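Local coordinates for protein putative sulfurtransferase DsrE (Allochromatium vinosum, PDB 2HY5) that is a putative sulfurtransferase of the DsrE/TusD family that may take part in the oxidation of intracellular sulfur, in complex with DsrF and DsrH, at residues Y40-N45 with A81-I87; E9-Q13 with D57-V61. All blocks are in the same frame, centred on the assembly; numbering follows the deposited sequence.

In the fold
Both contacts join loops at the carboxyl ends of neighbouring strands of a parallel sheet, 2-7 and 33-39, to parts that follow later in the chain, and their centres lie about 14 Å apart. Contact 1 sets the loop after strand 33-39 against helix 79-85; contact 2 sets the loop after strand 2-7 against the start of helix 60-71. They meet directly where Pro11 CD packs on Asn45 O at 3.5 Å. Contact 1 borders the probable active site, the nearest side-chain atoms of Tyr40 and Cys78, the likely persulfide-carrying residue, being about 3 Å apart, whereas contact 2 lies away from it. Both touch the second copy of DsrE and a DsrF chain.

Contact 1 (Y40-N45 with A81-I87); sequences YHDGVN and AAQRRGI
Asp42 and Arg85 cross at about a right angle where the turn after strand 33-39 meets helix 79-85, at the carboxyl-end side of the parallel sheet in this alpha/beta fold. Asp42 OD1 offers its anti lone pair to Arg85 NE at 2.6 Å, in the guanidinium plane, while the carboxylate plane stands 89° to it. The arginine chain runs extended from CG to NE (chi2 174°, chi3 173°), which carries the guanidinium over the turn, one face resting on the backbone where His41 C lies 3.4 Å from Arg85 CZ. Arg85 NH2 forms a salt bridge with Glu24 of a DsrF chain and a hydrogen bond with Gln13 of the second DsrE copy; His41 ND1 bonds to the same carboxylate, and Tyr40 OH to the backbone O of that Glu24.

Val44 packs against Ala81 and Arg85. Val44 CG1 presses on Ala81 CB at 3.6 Å, and Val44 CG2 touches Arg85 CD at 3.7 Å as the two side chains cross. Beyond the helix end, where Gly86 turns with positive phi, Ile87 lays CG1 against Val44 O, and Asn45 ND2 reaches Ile87 CD1. Ala81 O is gripped from opposite faces of its carbonyl plane, by Arg85 N at 3.2 Å and by Arg85 NH1 at 3.3 Å.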
# COMPACT_ATOMS: atom_id res chain seq x y z
N TYR A 40 13.18 -3.71 5.70
CA TYR A 40 13.49 -2.98 4.47
C TYR A 40 12.31 -2.09 4.07
O TYR A 40 11.21 -2.25 4.61
CB TYR A 40 13.80 -3.98 3.35
CG TYR A 40 14.51 -3.37 2.16
CD1 TYR A 40 15.54 -2.45 2.33
CD2 TYR A 40 14.16 -3.74 0.85
CE1 TYR A 40 16.21 -1.90 1.24
CE2 TYR A 40 14.83 -3.20 -0.24
CZ TYR A 40 15.85 -2.28 -0.04
OH TYR A 40 16.52 -1.74 -1.12
N HIS A 41 12.52 -1.18 3.13
CA HIS A 41 11.47 -0.25 2.71
C HIS A 41 10.94 0.44 3.97
O HIS A 41 11.70 0.71 4.90
CB HIS A 41 10.31 -0.99 2.01
CG HIS A 41 10.73 -1.83 0.84
ND1 HIS A 41 11.35 -1.31 -0.28
CD2 HIS A 41 10.58 -3.15 0.60
CE1 HIS A 41 11.55 -2.27 -1.16
NE2 HIS A 41 11.10 -3.40 -0.65
N ASP A 42 9.64 0.73 4.02
CA ASP A 42 9.04 1.36 5.19
C ASP A 42 9.17 0.48 6.43
O ASP A 42 8.88 0.90 7.55
CB ASP A 42 7.56 1.67 4.95
CG ASP A 42 7.33 3.05 4.37
OD1 ASP A 42 8.32 3.77 4.11
OD2 ASP A 42 6.15 3.42 4.17
N GLY A 43 9.61 -0.76 6.22
CA GLY A 43 9.80 -1.68 7.32
C GLY A 43 10.78 -1.14 8.35
O GLY A 43 10.70 -1.48 9.53
N VAL A 44 11.70 -0.29 7.91
CA VAL A 44 12.69 0.27 8.83
C VAL A 44 12.03 1.06 9.96
O VAL A 44 12.62 1.24 11.03
CB VAL A 44 13.71 1.18 8.10
CG1 VAL A 44 14.45 0.37 7.04
CG2 VAL A 44 13.00 2.37 7.48
N ASN A 45 10.80 1.52 9.74
CA ASN A 45 10.10 2.31 10.75
C ASN A 45 9.65 1.50 11.97
O ASN A 45 9.10 2.05 12.92
CB ASN A 45 8.90 3.03 10.10
CG ASN A 45 9.34 4.13 9.13
OD1 ASN A 45 8.59 4.51 8.23
ND2 ASN A 45 10.55 4.64 9.32
N ALA A 81 17.58 2.45 3.30
CA ALA A 81 16.16 2.72 3.52
C ALA A 81 15.96 3.59 4.77
O ALA A 81 15.06 4.41 4.82
CB ALA A 81 15.41 1.39 3.67
N ALA A 82 16.82 3.40 5.77
CA ALA A 82 16.73 4.19 7.00
C ALA A 82 17.09 5.66 6.76
O ALA A 82 16.45 6.56 7.31
CB ALA A 82 17.64 3.60 8.07
N GLN A 83 18.11 5.91 5.94
CA GLN A 83 18.53 7.27 5.65
C GLN A 83 17.45 8.03 4.89
O GLN A 83 17.25 9.22 5.10
CB GLN A 83 19.82 7.26 4.83
CG GLN A 83 21.03 6.80 5.61
CD GLN A 83 22.28 6.68 4.76
OE1 GLN A 83 23.38 6.50 5.27
NE2 GLN A 83 22.10 6.77 3.45
N ARG A 84 16.76 7.32 4.02
CA ARG A 84 15.71 7.93 3.23
C ARG A 84 14.50 8.28 4.10
O ARG A 84 13.84 9.29 3.87
CB ARG A 84 15.28 6.95 2.13
CG ARG A 84 14.75 7.58 0.86
CD ARG A 84 14.48 6.49 -0.16
NE ARG A 84 15.56 5.51 -0.18
CZ ARG A 84 16.49 5.43 -1.12
NH1 ARG A 84 16.49 6.28 -2.14
NH2 ARG A 84 17.44 4.51 -1.04
N ARG A 85 14.25 7.46 5.11
CA ARG A 85 13.08 7.65 5.96
C ARG A 85 13.25 8.30 7.33
O ARG A 85 12.26 8.65 7.98
CB ARG A 85 12.37 6.31 6.09
CG ARG A 85 11.96 5.75 4.73
CD ARG A 85 11.40 4.35 4.84
NE ARG A 85 10.84 3.86 3.58
CZ ARG A 85 11.56 3.50 2.52
NH1 ARG A 85 12.88 3.56 2.55
NH2 ARG A 85 10.94 3.03 1.44
N GLY A 86 14.49 8.45 7.79
CA GLY A 86 14.69 9.09 9.07
C GLY A 86 14.94 8.21 10.28
O GLY A 86 14.56 8.58 11.39
N ILE A 87 15.53 7.04 10.09
CA ILE A 87 15.85 6.17 11.22
C ILE A 87 17.34 6.42 11.43
O ILE A 87 18.15 6.19 10.53
CB ILE A 87 15.59 4.68 10.90
CG1 ILE A 87 14.09 4.43 10.74
CG2 ILE A 87 16.14 3.80 12.03
CD1 ILE A 87 13.27 4.70 12.00

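Contact 2 (E9-Q13 with D57-V61); sequences EGPYQ and DRHIV
Tyr12, from the loop after strand 2-7, meets Ile60 and Arg58 at the start of helix 60-71. From CB, chi1 of -57° turns CG beside the backbone N, and the ring then runs out over the methyl end of Ile60. Ile60 CD1 sits over the centre of one face of the Tyr12 ring, 3.5 Å from the centroid and 6° off its normal, a CH-pi contact; Ile60 CD1 also touches Pro11 CB at 3.8 Å. Along one flank Tyr12 CD2 comes over a face of the Arg58 guanidinium, offset toward its rim, with the planes 62° apart. Farther out, Tyr12 CE2 passes Arg58 O, while Tyr12 CZ meets Ile60 CG1. At the tip Tyr12 OH donates to Arg58 O at 2.9 Å. Tyr12 OH also accepts from Ile60 N at 3.1 Å and from water 1, which Val61 N reaches too. A phenylalanine here would probably leave Ile60 N and Arg58 O without their shared partner, and water 1 without this acceptor. Arg58 NH2 pairs with Asp18 and links through water 2 to Tyr12 O. With His59 at the N-cap, the tyrosine hydroxyl serves a first-turn amide, joining the loop after one strand of this parallel alpha/beta fold to a helix amino terminus.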
# COMPACT_ATOMS: atom_id res chain seq x y z
N GLU A 9 7.01 -3.30 5.45
CA GLU A 9 6.10 -2.20 5.75
C GLU A 9 6.23 -1.66 7.15
O GLU A 9 6.67 -2.35 8.07
CB GLU A 9 4.66 -2.66 5.53
CG GLU A 9 4.42 -3.28 4.17
CD GLU A 9 4.82 -2.37 3.02
OE1 GLU A 9 4.67 -1.14 3.16
OE2 GLU A 9 5.26 -2.89 1.97
N GLY A 10 5.82 -0.40 7.31
CA GLY A 10 5.88 0.25 8.60
C GLY A 10 4.86 -0.30 9.58
O GLY A 10 3.89 -0.94 9.18
N PRO A 11 5.07 -0.06 10.88
CA PRO A 11 4.16 -0.53 11.92
C PRO A 11 2.78 0.13 11.84
O PRO A 11 2.66 1.30 11.48
CB PRO A 11 4.90 -0.18 13.21
CG PRO A 11 5.62 1.08 12.82
CD PRO A 11 6.15 0.76 11.45
N TYR A 12 1.75 -0.65 12.17
CA TYR A 12 0.36 -0.21 12.19
C TYR A 12 -0.29 0.05 10.83
O TYR A 12 -1.41 -0.41 10.59
CB TYR A 12 0.20 1.04 13.07
CG TYR A 12 0.69 0.82 14.49
CD1 TYR A 12 1.93 1.29 14.90
CD2 TYR A 12 -0.07 0.08 15.40
CE1 TYR A 12 2.42 1.02 16.18
CE2 TYR A 12 0.40 -0.19 16.68
CZ TYR A 12 1.65 0.28 17.07
OH TYR A 12 2.14 0.01 18.32
N GLN A 13 0.39 0.77 9.95
CA GLN A 13 -0.16 1.08 8.63
C GLN A 13 -0.57 -0.19 7.89
O GLN A 13 -1.61 -0.24 7.26
CB GLN A 13 0.86 1.84 7.78
CG GLN A 13 0.33 2.32 6.43
CD GLN A 13 -0.30 3.70 6.47
OE1 GLN A 13 -0.52 4.27 7.55
NE2 GLN A 13 -0.59 4.25 5.30
N ASP A 57 -3.78 -1.29 23.19
CA ASP A 57 -3.46 -2.09 22.01
C ASP A 57 -1.97 -2.41 22.04
O ASP A 57 -1.22 -1.84 22.83
CB ASP A 57 -3.83 -1.33 20.73
CG ASP A 57 -3.93 -2.25 19.52
OD1 ASP A 57 -4.29 -1.77 18.44
OD2 ASP A 57 -3.64 -3.46 19.66
N ARG A 58 -1.54 -3.32 21.17
CA ARG A 58 -0.14 -3.72 21.17
C ARG A 58 0.85 -2.63 20.79
O ARG A 58 0.55 -1.73 20.00
CB ARG A 58 0.06 -4.95 20.26
CG ARG A 58 0.28 -4.66 18.77
CD ARG A 58 -0.96 -4.13 18.08
NE ARG A 58 -0.77 -4.05 16.63
CZ ARG A 58 -1.56 -3.37 15.81
NH1 ARG A 58 -2.59 -2.69 16.28
NH2 ARG A 58 -1.31 -3.37 14.50
N HIS A 59 2.03 -2.73 21.38
CA HIS A 59 3.13 -1.80 21.15
C HIS A 59 4.07 -2.60 20.26
O HIS A 59 4.90 -3.37 20.74
CB HIS A 59 3.81 -1.45 22.48
CG HIS A 59 4.73 -0.27 22.40
ND1 HIS A 59 5.77 -0.19 21.50
CD2 HIS A 59 4.76 0.88 23.11
CE1 HIS A 59 6.41 0.95 21.67
NE2 HIS A 59 5.82 1.62 22.64
N ILE A 60 3.93 -2.43 18.95
CA ILE A 60 4.73 -3.17 18.00
C ILE A 60 6.25 -3.12 18.21
O ILE A 60 6.91 -4.16 18.22
CB ILE A 60 4.42 -2.72 16.57
CG1 ILE A 60 2.95 -3.04 16.26
CG2 ILE A 60 5.35 -3.42 15.58
CD1 ILE A 60 2.48 -2.57 14.89
N VAL A 61 6.80 -1.93 18.39
CA VAL A 61 8.23 -1.83 18.58
C VAL A 61 8.72 -2.53 19.84
O VAL A 61 9.66 -3.31 19.78
CB VAL A 61 8.69 -0.36 18.62
CG1 VAL A 61 10.21 -0.28 18.76
CG2 VAL A 61 8.24 0.35 17.34
O HOH W 1 5.18 0.70 18.60
O HOH W 2 -2.87 -1.62 12.65